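Local coordinates for luciferase-like enzymeAMP-CoA-ligase (Zophobas atratus, PDB 4W8O), which probably activates carboxylic acid substrates with ATP as an AMP-forming CoA ligase of the ANL superfamily, related to beetle luciferases, at residues G350-S353 against P354-L358; R200-L203 against Q204-E207; Y410-D413 against D414-Y418; K359-P363 against D364-I368; E367-G370 against P371-G375. One frame throughout, in Å; residues are numbered along the deposited sequence.

In the fold
Four of the five contacts gather on one antiparallel sheet, in which strands 357-362, 367-380, 403-411 and 417-422 follow one another as neighbours. Along the chain interaction 2 comes first, on helix 199-211, then interactions 1, 4, 5 and 3. Interaction 1 is the turn leading into strand 357-362; interaction 4 is the hairpin from that strand to the next and shares E367 and I368 with interaction 5, their centres about 7 Å apart. Interaction 3 closes the last hairpin, about 10 Å between centres from interaction 5. Interaction 2 lies apart from the sheet, its centre about 15 Å from that of interaction 1, with nearest atoms about 5 Å apart; the 353-356 turn packs on the same helix.

Interaction 1. Residues G350-S353 against P354-L358; sequences GKVS and PRTLL
A first torsion of 179° sends V352 CG1 opposite the backbone N, and one of 46° sets S353 OG between its own N and carbonyl carbon; the two side chains thus reach T356 at different points. V352 CG1 lies 3.4 Å from T356 O and 3.6 Å from T356 CB, while its other methyl, CG2, rests 3.6 Å from L358 CB, so one valine spans alternate residues of the returning chain. S353 and T356 are the ends of a type II beta turn. Its closing bond, T356 N to S353 O at 3.3 Å, is weak and bent, with 126° at the hydrogen. The hydroxyls of the same two residues approach to 3.1 Å, OG to OG1; P354 O lies equally near T356 OG1, and which oxygen takes the threonine proton is not settled. S353 OG also bonds L329 O, so this buried hydroxyl has a partner on strand 328-332. The turn thus carries the chain from strand 351-352, at the margin of the nine-stranded sheet, into strand 357-362 of the antiparallel sheet. S353 and P354 pack on T208 and Y211 of helix 199-211, whereas V352 and L358 share L6 of strand 6-7.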
loop_
_atom_site.group_PDB
_atom_site.type_symbol
_atom_site.label_atom_id
_atom_site.label_comp_id
_atom_site.label_asym_id
_atom_site.label_seq_id
_atom_site.Cartn_x
_atom_site.Cartn_y
_atom_site.Cartn_z
ATOM N N GLY A 350 -18.162 4.534 3.004
ATOM C CA GLY A 350 -18.554 4.185 1.646
ATOM C C GLY A 350 -19.281 2.858 1.630
ATOM O O GLY A 350 -19.802 2.408 2.652
ATOM N N LYS A 351 -19.303 2.236 0.458
ATOM C CA LYS A 351 -19.906 0.922 0.272
ATOM C C LYS A 351 -18.822 -0.114 0.003
ATOM O O LYS A 351 -17.721 0.236 -0.430
ATOM C CB LYS A 351 -20.887 0.965 -0.896
ATOM C CG LYS A 351 -21.938 2.064 -0.776
ATOM C CD LYS A 351 -22.895 2.067 -1.952
ATOM C CE LYS A 351 -23.734 0.802 -1.993
ATOM N NZ LYS A 351 -24.886 0.951 -2.921
ATOM N N VAL A 352 -19.161 -1.383 0.231
ATOM C CA VAL A 352 -18.215 -2.502 0.109
ATOM C C VAL A 352 -17.534 -2.522 -1.256
ATOM O O VAL A 352 -18.154 -2.229 -2.271
ATOM C CB VAL A 352 -18.901 -3.862 0.357
ATOM C CG1 VAL A 352 -17.905 -5.002 0.213
ATOM C CG2 VAL A 352 -19.517 -3.905 1.752
ATOM N N SER A 353 -16.242 -2.840 -1.262
ATOM C CA SER A 353 -15.447 -2.845 -2.488
ATOM C C SER A 353 -15.794 -4.047 -3.387
ATOM O O SER A 353 -16.387 -5.024 -2.919
ATOM C CB SER A 353 -13.951 -2.827 -2.141
ATOM O OG SER A 353 -13.667 -3.759 -1.118
ATOM N N PRO A 354 -15.428 -3.975 -4.683
ATOM C CA PRO A 354 -15.778 -5.072 -5.601
ATOM C C PRO A 354 -15.242 -6.423 -5.138
ATOM O O PRO A 354 -14.176 -6.488 -4.517
ATOM C CB PRO A 354 -15.125 -4.663 -6.932
ATOM C CG PRO A 354 -14.901 -3.199 -6.829
ATOM C CD PRO A 354 -14.712 -2.884 -5.373
ATOM N N ARG A 355 -16.011 -7.474 -5.419
ATOM C CA ARG A 355 -15.634 -8.853 -5.125
ATOM C C ARG A 355 -15.273 -9.081 -3.659
ATOM O O ARG A 355 -14.457 -9.944 -3.343
ATOM C CB ARG A 355 -14.502 -9.304 -6.063
ATOM C CG ARG A 355 -15.012 -9.722 -7.438
ATOM C CD ARG A 355 -13.900 -10.212 -8.350
ATOM N NE ARG A 355 -13.230 -11.391 -7.833
ATOM C CZ ARG A 355 -13.575 -12.651 -8.083
ATOM N NH1 ARG A 355 -14.617 -12.946 -8.857
ATOM N NH2 ARG A 355 -12.864 -13.631 -7.543
ATOM N N THR A 356 -15.906 -8.314 -2.770
ATOM C CA THR A 356 -15.686 -8.395 -1.335
ATOM C C THR A 356 -17.015 -8.671 -0.629
ATOM O O THR A 356 -18.062 -8.139 -1.028
ATOM C CB THR A 356 -15.097 -7.074 -0.805
ATOM O OG1 THR A 356 -13.834 -6.823 -1.438
ATOM C CG2 THR A 356 -14.910 -7.107 0.707
ATOM N N LEU A 357 -16.972 -9.511 0.409
ATOM C CA LEU A 357 -18.120 -9.718 1.295
ATOM C C LEU A 357 -17.866 -9.037 2.644
ATOM O O LEU A 357 -16.758 -9.115 3.180
ATOM C CB LEU A 357 -18.367 -11.210 1.525
ATOM C CG LEU A 357 -18.571 -12.098 0.296
ATOM C CD1 LEU A 357 -18.594 -13.556 0.728
ATOM C CD2 LEU A 357 -19.839 -11.736 -0.455
ATOM N N LEU A 358 -18.892 -8.383 3.188
ATOM C CA LEU A 358 -18.801 -7.746 4.508
ATOM C C LEU A 358 -20.040 -8.049 5.341
ATOM O O LEU A 358 -21.172 -7.882 4.874
ATOM C CB LEU A 358 -18.621 -6.231 4.365
ATOM C CG LEU A 358 -18.324 -5.469 5.663
ATOM C CD1 LEU A 358 -17.448 -4.268 5.372
ATOM C CD2 LEU A 358 -19.588 -5.029 6.396
#

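Interaction 2. Residues R200-L203 against Q204-E207; sequences RSFL and QIVE
F202 packs against residues one turn further along the same helix: its ring carbon CE2 lies 3.8 Å from V206 CG2, and CD1 is 4.0 Å from I205 CD1, both methyls approaching the ring obliquely. CG of F202 stands anti to the backbone N (chi1 -169°), which swings the ring along the helix toward these two side chains. This closely packed, apolar side rides on regular i to i+4 backbone bonds, among them V206 N to F202 O at 3.1 Å and E207 N to L203 O at 2.8 Å. The Q204 side, also buried, is looser and polar, and a water fills in. There the chain bends at chi2 (-47°) and brings NE2 to E207 OE1 at 2.9 Å, tilted from both the amide and carboxylate planes. NE2 also bonds the water, which donates to R200 O at 2.8 Å. E207 is also held by the backbone N of N14 and of F15. A leucine in place of Q204 would probably strand that water on one side and cost E207 OE1 a donor. Beyond the helix, F202 meets F20 edge-to-face, F202 and V206 touch M231 and L239 of helix 228-239, and L203 packs on F20 and F23 of helix 20-30.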
loop_
_atom_site.group_PDB
_atom_site.type_symbol
_atom_site.label_atom_id
_atom_site.label_comp_id
_atom_site.label_asym_id
_atom_site.label_seq_id
_atom_site.Cartn_x
_atom_site.Cartn_y
_atom_site.Cartn_z
ATOM N N ARG A 200 -1.019 -13.950 -5.495
ATOM C CA ARG A 200 -2.430 -13.835 -5.837
ATOM C C ARG A 200 -3.150 -12.819 -4.956
ATOM O O ARG A 200 -3.813 -11.913 -5.473
ATOM C CB ARG A 200 -3.107 -15.199 -5.768
ATOM C CG ARG A 200 -2.705 -16.082 -6.942
ATOM C CD ARG A 200 -3.394 -17.443 -6.962
ATOM N NE ARG A 200 -4.843 -17.349 -6.862
ATOM C CZ ARG A 200 -5.596 -18.007 -5.978
ATOM N NH1 ARG A 200 -5.060 -18.849 -5.089
ATOM N NH2 ARG A 200 -6.913 -17.831 -5.990
ATOM N N SER A 201 -3.002 -12.954 -3.637
ATOM C CA SER A 201 -3.717 -12.078 -2.720
ATOM C C SER A 201 -3.292 -10.619 -2.871
ATOM O O SER A 201 -4.145 -9.735 -2.901
ATOM C CB SER A 201 -3.621 -12.563 -1.269
ATOM O OG SER A 201 -2.399 -12.232 -0.643
ATOM N N PHE A 202 -1.995 -10.354 -3.006
ATOM C CA PHE A 202 -1.562 -8.972 -3.164
ATOM C C PHE A 202 -2.045 -8.384 -4.483
ATOM O O PHE A 202 -2.491 -7.236 -4.533
ATOM C CB PHE A 202 -0.046 -8.789 -3.053
ATOM C CG PHE A 202 0.349 -7.340 -2.952
ATOM C CD1 PHE A 202 0.112 -6.632 -1.785
ATOM C CD2 PHE A 202 0.881 -6.668 -4.036
ATOM C CE1 PHE A 202 0.433 -5.286 -1.682
ATOM C CE2 PHE A 202 1.203 -5.330 -3.944
ATOM C CZ PHE A 202 0.974 -4.633 -2.769
ATOM N N LEU A 203 -1.956 -9.164 -5.554
ATOM C CA LEU A 203 -2.449 -8.705 -6.840
ATOM C C LEU A 203 -3.959 -8.425 -6.819
ATOM O O LEU A 203 -4.434 -7.565 -7.568
ATOM C CB LEU A 203 -2.081 -9.698 -7.947
ATOM C CG LEU A 203 -0.609 -9.597 -8.369
ATOM C CD1 LEU A 203 -0.250 -10.707 -9.340
ATOM C CD2 LEU A 203 -0.312 -8.234 -8.983
ATOM N N GLN A 204 -4.708 -9.122 -5.961
ATOM C CA GLN A 204 -6.130 -8.803 -5.794
ATOM C C GLN A 204 -6.365 -7.546 -4.970
ATOM O O GLN A 204 -7.341 -6.837 -5.203
ATOM C CB GLN A 204 -6.924 -9.989 -5.241
ATOM C CG GLN A 204 -7.154 -11.086 -6.273
ATOM C CD GLN A 204 -7.655 -10.547 -7.620
ATOM O OE1 GLN A 204 -8.770 -10.032 -7.718
ATOM N NE2 GLN A 204 -6.823 -10.654 -8.657
ATOM N N ILE A 205 -5.481 -7.246 -4.020
ATOM C CA ILE A 205 -5.554 -5.947 -3.350
ATOM C C ILE A 205 -5.447 -4.852 -4.418
ATOM O O ILE A 205 -6.212 -3.886 -4.412
ATOM C CB ILE A 205 -4.439 -5.748 -2.302
ATOM C CG1 ILE A 205 -4.680 -6.676 -1.110
ATOM C CG2 ILE A 205 -4.395 -4.287 -1.856
ATOM C CD1 ILE A 205 -3.539 -6.742 -0.118
ATOM N N VAL A 206 -4.487 -5.026 -5.322
ATOM C CA VAL A 206 -4.218 -4.064 -6.378
ATOM C C VAL A 206 -5.373 -4.011 -7.388
ATOM O O VAL A 206 -5.840 -2.932 -7.743
ATOM C CB VAL A 206 -2.900 -4.399 -7.118
ATOM C CG1 VAL A 206 -2.736 -3.526 -8.350
ATOM C CG2 VAL A 206 -1.707 -4.240 -6.180
ATOM N N GLU A 207 -5.831 -5.176 -7.835
ATOM C CA GLU A 207 -6.870 -5.231 -8.852
ATOM C C GLU A 207 -8.223 -4.758 -8.308
ATOM O O GLU A 207 -8.955 -4.055 -9.005
ATOM C CB GLU A 207 -6.971 -6.638 -9.457
ATOM C CG GLU A 207 -7.319 -6.593 -10.928
ATOM C CD GLU A 207 -7.313 -7.950 -11.606
ATOM O OE1 GLU A 207 -6.798 -8.941 -11.040
ATOM O OE2 GLU A 207 -7.828 -8.008 -12.732
HETATM O O HOH W 1 -4.712 -12.136 -8.088
#

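Interaction 3. Residues Y410-D413 against D414-Y418; sequences YYDD and DGCVY
A beta hairpin reverses in a type I turn, D412-G415, and on one face of its strands Y410 and Y418 pack as a hydrogen-bonded antiparallel pair. Their rings are near parallel, 12° apart, but so far slid that they barely overlap, with centroids 5.0 Å apart. The closer fit is a CH-pi contact: Y418 CB sits over the face of the Y410 ring, 3.8 Å from its centroid, while Y410 OH lies above a rim of the Y418 ring. Y410 CG sits between its backbone N and carbonyl carbon (chi1 65°), laying the ring over its partner. In the backbone, Y418 N bonds Y410 O at 2.9 Å, almost in line with the carbonyl. D412 OD1 comes to 3.3 Å from Y418 CE1, its carboxylate turned 51° from the ring. A serine replacing Y418 would keep CB but is likely to deprive Y410 OH of the ring face beneath it and D412 of the ring it packs against. On the other face, Y411 and V417 both rest on L6 of strand 6-7. D414 forms a salt bridge with K345, and strand 417-422 is the last of the antiparallel sheet, its V417 backbone bonded to C349 and G350.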
loop_
_atom_site.group_PDB
_atom_site.type_symbol
_atom_site.label_atom_id
_atom_site.label_comp_id
_atom_site.label_asym_id
_atom_site.label_seq_id
_atom_site.Cartn_x
_atom_site.Cartn_y
_atom_site.Cartn_z
ATOM N N TYR A 410 -21.582 -0.731 11.893
ATOM C CA TYR A 410 -22.900 -1.098 11.382
ATOM C C TYR A 410 -23.021 -0.554 9.956
ATOM O O TYR A 410 -22.183 0.254 9.533
ATOM C CB TYR A 410 -24.008 -0.488 12.261
ATOM C CG TYR A 410 -24.038 1.020 12.219
ATOM C CD1 TYR A 410 -23.286 1.775 13.118
ATOM C CD2 TYR A 410 -24.794 1.701 11.262
ATOM C CE1 TYR A 410 -23.295 3.161 13.077
ATOM C CE2 TYR A 410 -24.810 3.090 11.216
ATOM C CZ TYR A 410 -24.054 3.812 12.126
ATOM O OH TYR A 410 -24.059 5.186 12.096
ATOM N N TYR A 411 -24.065 -0.974 9.235
ATOM C CA TYR A 411 -24.359 -0.437 7.894
ATOM C C TYR A 411 -25.790 0.103 7.766
ATOM O O TYR A 411 -26.660 -0.204 8.578
ATOM C CB TYR A 411 -24.102 -1.482 6.798
ATOM C CG TYR A 411 -24.972 -2.715 6.892
ATOM C CD1 TYR A 411 -24.617 -3.774 7.714
ATOM C CD2 TYR A 411 -26.153 -2.824 6.155
ATOM C CE1 TYR A 411 -25.404 -4.904 7.809
ATOM C CE2 TYR A 411 -26.952 -3.953 6.243
ATOM C CZ TYR A 411 -26.570 -4.989 7.075
ATOM O OH TYR A 411 -27.344 -6.115 7.177
ATOM N N ASP A 412 -25.996 0.898 6.719
ATOM C CA ASP A 412 -27.286 1.517 6.385
ATOM C C ASP A 412 -28.271 0.573 5.716
ATOM O O ASP A 412 -27.919 -0.528 5.327
ATOM C CB ASP A 412 -27.061 2.673 5.392
ATOM C CG ASP A 412 -26.766 3.962 6.064
ATOM O OD1 ASP A 412 -26.808 3.992 7.303
ATOM O OD2 ASP A 412 -26.492 4.951 5.361
ATOM N N ASP A 413 -29.503 1.054 5.553
ATOM C CA ASP A 413 -30.472 0.438 4.643
ATOM C C ASP A 413 -29.954 0.476 3.203
ATOM O O ASP A 413 -30.219 -0.435 2.433
ATOM C CB ASP A 413 -31.830 1.160 4.719
ATOM C CG ASP A 413 -32.589 0.862 6.003
ATOM O OD1 ASP A 413 -32.370 -0.206 6.616
ATOM O OD2 ASP A 413 -33.428 1.696 6.395
ATOM N N ASP A 414 -29.218 1.534 2.852
ATOM C CA ASP A 414 -28.526 1.633 1.553
ATOM C C ASP A 414 -27.133 0.982 1.508
ATOM O O ASP A 414 -26.393 1.171 0.542
ATOM C CB ASP A 414 -28.398 3.102 1.147
ATOM C CG ASP A 414 -29.734 3.796 1.070
ATOM O OD1 ASP A 414 -30.699 3.168 0.596
ATOM O OD2 ASP A 414 -29.825 4.967 1.491
ATOM N N GLY A 415 -26.770 0.228 2.540
ATOM C CA GLY A 415 -25.506 -0.507 2.547
ATOM C C GLY A 415 -24.241 0.313 2.785
ATOM O O GLY A 415 -23.131 -0.204 2.614
ATOM N N CYS A 416 -24.389 1.586 3.155
ATOM C CA CYS A 416 -23.244 2.409 3.566
ATOM C C CYS A 416 -22.678 1.924 4.905
ATOM O O CYS A 416 -23.434 1.634 5.831
ATOM C CB CYS A 416 -23.648 3.877 3.661
ATOM S SG CYS A 416 -23.974 4.617 2.050
ATOM N N VAL A 417 -21.350 1.835 4.990
ATOM C CA VAL A 417 -20.673 1.261 6.151
ATOM C C VAL A 417 -20.184 2.354 7.116
ATOM O O VAL A 417 -19.728 3.417 6.690
ATOM C CB VAL A 417 -19.481 0.388 5.699
ATOM C CG1 VAL A 417 -18.757 -0.216 6.895
ATOM C CG2 VAL A 417 -19.956 -0.711 4.753
ATOM N N TYR A 418 -20.281 2.076 8.415
ATOM C CA TYR A 418 -19.823 2.997 9.465
ATOM C C TYR A 418 -19.004 2.219 10.482
ATOM O O TYR A 418 -19.491 1.246 11.057
ATOM C CB TYR A 418 -21.010 3.652 10.180
ATOM C CG TYR A 418 -21.837 4.559 9.301
ATOM C CD1 TYR A 418 -22.861 4.048 8.508
ATOM C CD2 TYR A 418 -21.597 5.931 9.264
ATOM C CE1 TYR A 418 -23.616 4.880 7.697
ATOM C CE2 TYR A 418 -22.348 6.768 8.459
ATOM C CZ TYR A 418 -23.356 6.238 7.678
ATOM O OH TYR A 418 -24.095 7.070 6.870
#

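Interaction 4. Residues K359-P363 against D364-I368; sequences KIVNP and DNEEI
V361 and I368 face each other as a non-hydrogen-bonded antiparallel pair in the hairpin joining strands 357-362 and 367-380, just before a G1 beta bulge in which E366 and E367 both lie opposite N362. Among the backbone hydrogen bonds the firm one is N362 N to E367 O, 3.0 Å and 158° at the hydrogen. The returning bonds are weak: E367 N reaches N362 O only at 3.4 Å, and E366 N is bent between N362 O and P363 O. The CA atoms of the V361-I368 pair each make a CA-H...O contact, I368 CA to I360 O at 3.3 Å and V361 CA to E367 O at 3.5 Å. Apolar contact is lighter. V361 CG1, anti to the backbone N (chi1 173°), leans on the bulge, 3.7 Å from E367 N, whereas its other methyl, CG2, is 4.4 Å from I368 CG2. The charged groups find partners beyond the two segments: E366 pairs with R378 of strand 367-380, and K359 with D398, its ammonium also taking part in a cation-pi contact with F402. On its way to D398 the extended lysine chain crosses I368 at about a right angle, K359 CD passing 4.1 Å from I368 CG2.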
loop_
_atom_site.group_PDB
_atom_site.type_symbol
_atom_site.label_atom_id
_atom_site.label_comp_id
_atom_site.label_asym_id
_atom_site.label_seq_id
_atom_site.Cartn_x
_atom_site.Cartn_y
_atom_site.Cartn_z
ATOM N N LYS A 359 -19.824 -8.511 6.568
ATOM C CA LYS A 359 -20.918 -8.782 7.487
ATOM C C LYS A 359 -20.655 -8.150 8.848
ATOM O O LYS A 359 -19.503 -7.900 9.216
ATOM C CB LYS A 359 -21.154 -10.294 7.622
ATOM C CG LYS A 359 -20.011 -11.071 8.257
ATOM C CD LYS A 359 -20.294 -12.567 8.290
ATOM C CE LYS A 359 -19.230 -13.296 9.098
ATOM N NZ LYS A 359 -19.428 -14.772 9.166
ATOM N N ILE A 360 -21.740 -7.867 9.563
ATOM C CA ILE A 360 -21.694 -7.386 10.944
ATOM C C ILE A 360 -22.207 -8.520 11.825
ATOM O O ILE A 360 -23.322 -8.997 11.615
ATOM C CB ILE A 360 -22.612 -6.166 11.167
ATOM C CG1 ILE A 360 -22.355 -5.072 10.128
ATOM C CG2 ILE A 360 -22.453 -5.616 12.582
ATOM C CD1 ILE A 360 -21.075 -4.308 10.324
ATOM N N VAL A 361 -21.406 -8.944 12.801
ATOM C CA VAL A 361 -21.766 -10.070 13.663
ATOM C C VAL A 361 -21.906 -9.648 15.119
ATOM O O VAL A 361 -21.032 -8.986 15.684
ATOM C CB VAL A 361 -20.728 -11.209 13.559
ATOM C CG1 VAL A 361 -21.006 -12.302 14.581
ATOM C CG2 VAL A 361 -20.740 -11.792 12.156
ATOM N N ASN A 362 -23.024 -10.043 15.717
ATOM C CA ASN A 362 -23.220 -9.934 17.154
ATOM C C ASN A 362 -22.357 -10.989 17.858
ATOM O O ASN A 362 -22.589 -12.177 17.676
ATOM C CB ASN A 362 -24.702 -10.142 17.477
ATOM C CG ASN A 362 -24.952 -10.428 18.939
ATOM O OD1 ASN A 362 -24.169 -10.043 19.807
ATOM N ND2 ASN A 362 -26.047 -11.119 19.220
ATOM N N PRO A 363 -21.367 -10.565 18.666
ATOM C CA PRO A 363 -20.417 -11.533 19.242
ATOM C C PRO A 363 -21.082 -12.626 20.094
ATOM O O PRO A 363 -21.035 -13.798 19.717
ATOM C CB PRO A 363 -19.462 -10.662 20.071
ATOM C CG PRO A 363 -20.162 -9.361 20.267
ATOM C CD PRO A 363 -21.082 -9.184 19.096
ATOM N N ASP A 364 -21.686 -12.263 21.223
ATOM C CA ASP A 364 -22.544 -13.206 21.948
ATOM C C ASP A 364 -23.680 -13.612 21.002
ATOM O O ASP A 364 -24.257 -12.761 20.334
ATOM C CB ASP A 364 -23.081 -12.615 23.262
ATOM C CG ASP A 364 -23.352 -11.124 23.176
ATOM O OD1 ASP A 364 -22.381 -10.338 23.223
ATOM O OD2 ASP A 364 -24.533 -10.739 23.073
ATOM N N ASN A 365 -23.958 -14.914 20.925
ATOM C CA ASN A 365 -24.837 -15.516 19.895
ATOM C C ASN A 365 -24.158 -15.730 18.531
ATOM O O ASN A 365 -24.502 -16.673 17.825
ATOM C CB ASN A 365 -26.181 -14.771 19.724
ATOM C CG ASN A 365 -27.128 -14.978 20.905
ATOM O OD1 ASN A 365 -26.915 -14.435 21.992
ATOM N ND2 ASN A 365 -28.190 -15.754 20.690
ATOM N N GLU A 366 -23.219 -14.863 18.158
ATOM C CA GLU A 366 -22.422 -15.035 16.928
ATOM C C GLU A 366 -23.328 -15.208 15.706
ATOM O O GLU A 366 -23.359 -16.272 15.083
ATOM C CB GLU A 366 -21.452 -16.220 17.064
ATOM C CG GLU A 366 -20.517 -16.423 15.872
ATOM C CD GLU A 366 -19.140 -15.798 16.038
ATOM O OE1 GLU A 366 -18.234 -16.197 15.275
ATOM O OE2 GLU A 366 -18.949 -14.913 16.899
ATOM N N GLU A 367 -24.063 -14.151 15.372
ATOM C CA GLU A 367 -25.029 -14.196 14.282
ATOM C C GLU A 367 -25.017 -12.877 13.527
ATOM O O GLU A 367 -24.806 -11.830 14.134
ATOM C CB GLU A 367 -26.413 -14.458 14.857
ATOM C CG GLU A 367 -27.320 -15.252 13.935
ATOM C CD GLU A 367 -28.673 -15.527 14.556
ATOM O OE1 GLU A 367 -29.476 -16.245 13.927
ATOM O OE2 GLU A 367 -28.932 -15.028 15.675
ATOM N N ILE A 368 -25.252 -12.914 12.216
ATOM C CA ILE A 368 -25.168 -11.682 11.415
ATOM C C ILE A 368 -26.419 -10.827 11.624
ATOM O O ILE A 368 -27.518 -11.351 11.783
ATOM C CB ILE A 368 -24.848 -11.909 9.898
ATOM C CG1 ILE A 368 -26.076 -11.731 8.981
ATOM C CG2 ILE A 368 -24.117 -13.234 9.663
ATOM C CD1 ILE A 368 -26.998 -12.925 8.890
#

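Interaction 5. Residues E367-G370 against P371-G375; sequences EIVG and PNQKG
Q373 folds back along V369 and G370, and its side chain can be traced from backbone to amide against these two residues. CB begins the contact, 3.7 Å from V369 CG2 and 3.5 Å from G370 O. With CG anti to the carbonyl carbon (chi1 -51°) and the chain extended beyond it, CG runs past the G370 carbonyl, 3.6 Å from its O. CD lies 3.5 Å from G370 N. At the tip the two amide atoms part: OE1 takes a weak hydrogen bond from G370 N, 3.0 Å long with 128° at the hydrogen, while NE2 lies over the valine, 3.6 Å from V369 CB. V369 answers from its own branch, CG2 meeting Q373 O at 3.4 Å. Glycine suits this place, because a side chain on G370 would probably run into both the P371 ring and the glutamine oxygen. A water joins the backbones across the loop, donating to G370 O at 2.8 Å and accepting a longer bond from Q373 N. Around the loop, Y411 of strand 403-411 bonds V369 O through its hydroxyl and N372 through its backbone, and P371 packs on its side chain. The chemistry implies a modest closure of this interruption within strand 367-380: one bent amide bond, one water bridge and the aliphatic flank of an exposed glutamine against valine, with no charged group of the two segments taking part.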
loop_
_atom_site.group_PDB
_atom_site.type_symbol
_atom_site.label_atom_id
_atom_site.label_comp_id
_atom_site.label_asym_id
_atom_site.label_seq_id
_atom_site.Cartn_x
_atom_site.Cartn_y
_atom_site.Cartn_z
ATOM N N GLU A 367 -24.063 -14.151 15.372
ATOM C CA GLU A 367 -25.029 -14.196 14.282
ATOM C C GLU A 367 -25.017 -12.877 13.527
ATOM O O GLU A 367 -24.806 -11.830 14.134
ATOM C CB GLU A 367 -26.413 -14.458 14.857
ATOM C CG GLU A 367 -27.320 -15.252 13.935
ATOM C CD GLU A 367 -28.673 -15.527 14.556
ATOM O OE1 GLU A 367 -29.476 -16.245 13.927
ATOM O OE2 GLU A 367 -28.932 -15.028 15.675
ATOM N N ILE A 368 -25.252 -12.914 12.216
ATOM C CA ILE A 368 -25.168 -11.682 11.415
ATOM C C ILE A 368 -26.419 -10.827 11.624
ATOM O O ILE A 368 -27.518 -11.351 11.783
ATOM C CB ILE A 368 -24.848 -11.909 9.898
ATOM C CG1 ILE A 368 -26.076 -11.731 8.981
ATOM C CG2 ILE A 368 -24.117 -13.234 9.663
ATOM C CD1 ILE A 368 -26.998 -12.925 8.890
ATOM N N VAL A 369 -26.244 -9.511 11.629
ATOM C CA VAL A 369 -27.335 -8.602 11.962
ATOM C C VAL A 369 -27.714 -7.713 10.788
ATOM O O VAL A 369 -26.994 -7.623 9.786
ATOM C CB VAL A 369 -27.005 -7.734 13.202
ATOM C CG1 VAL A 369 -26.813 -8.615 14.432
ATOM C CG2 VAL A 369 -25.767 -6.868 12.972
ATOM N N GLY A 370 -28.864 -7.067 10.929
ATOM C CA GLY A 370 -29.396 -6.169 9.921
ATOM C C GLY A 370 -28.813 -4.784 10.021
ATOM O O GLY A 370 -27.876 -4.551 10.801
ATOM N N PRO A 371 -29.353 -3.847 9.225
ATOM C CA PRO A 371 -28.857 -2.472 9.232
ATOM C C PRO A 371 -29.189 -1.756 10.540
ATOM O O PRO A 371 -30.168 -2.104 11.198
ATOM C CB PRO A 371 -29.588 -1.826 8.051
ATOM C CG PRO A 371 -30.839 -2.627 7.893
ATOM C CD PRO A 371 -30.486 -4.028 8.298
ATOM N N ASN A 372 -28.370 -0.771 10.905
ATOM C CA ASN A 372 -28.518 -0.028 12.169
ATOM C C ASN A 372 -28.464 -0.916 13.415
ATOM O O ASN A 372 -29.171 -0.675 14.403
ATOM C CB ASN A 372 -29.802 0.810 12.160
ATOM C CG ASN A 372 -29.830 1.801 11.021
ATOM O OD1 ASN A 372 -29.033 2.734 10.986
ATOM N ND2 ASN A 372 -30.739 1.600 10.078
ATOM N N GLN A 373 -27.625 -1.947 13.346
ATOM C CA GLN A 373 -27.339 -2.824 14.472
ATOM C C GLN A 373 -25.822 -2.989 14.542
ATOM O O GLN A 373 -25.209 -3.606 13.658
ATOM C CB GLN A 373 -28.014 -4.183 14.294
ATOM C CG GLN A 373 -29.501 -4.103 13.977
ATOM C CD GLN A 373 -30.156 -5.468 13.820
ATOM O OE1 GLN A 373 -30.839 -5.739 12.823
ATOM N NE2 GLN A 373 -29.950 -6.339 14.804
ATOM N N LYS A 374 -25.216 -2.409 15.575
ATOM C CA LYS A 374 -23.767 -2.440 15.712
ATOM C C LYS A 374 -23.267 -3.831 16.103
ATOM O O LYS A 374 -23.934 -4.567 16.824
ATOM C CB LYS A 374 -23.263 -1.362 16.689
ATOM C CG LYS A 374 -23.642 -1.561 18.148
ATOM C CD LYS A 374 -22.783 -0.728 19.090
ATOM C CE LYS A 374 -21.659 -1.566 19.681
ATOM N NZ LYS A 374 -20.599 -0.741 20.332
ATOM N N GLY A 375 -22.101 -4.192 15.583
ATOM C CA GLY A 375 -21.464 -5.475 15.873
ATOM C C GLY A 375 -20.046 -5.469 15.316
ATOM O O GLY A 375 -19.529 -4.413 14.952
HETATM O O HOH W 2 -25.640 -2.828 10.886
#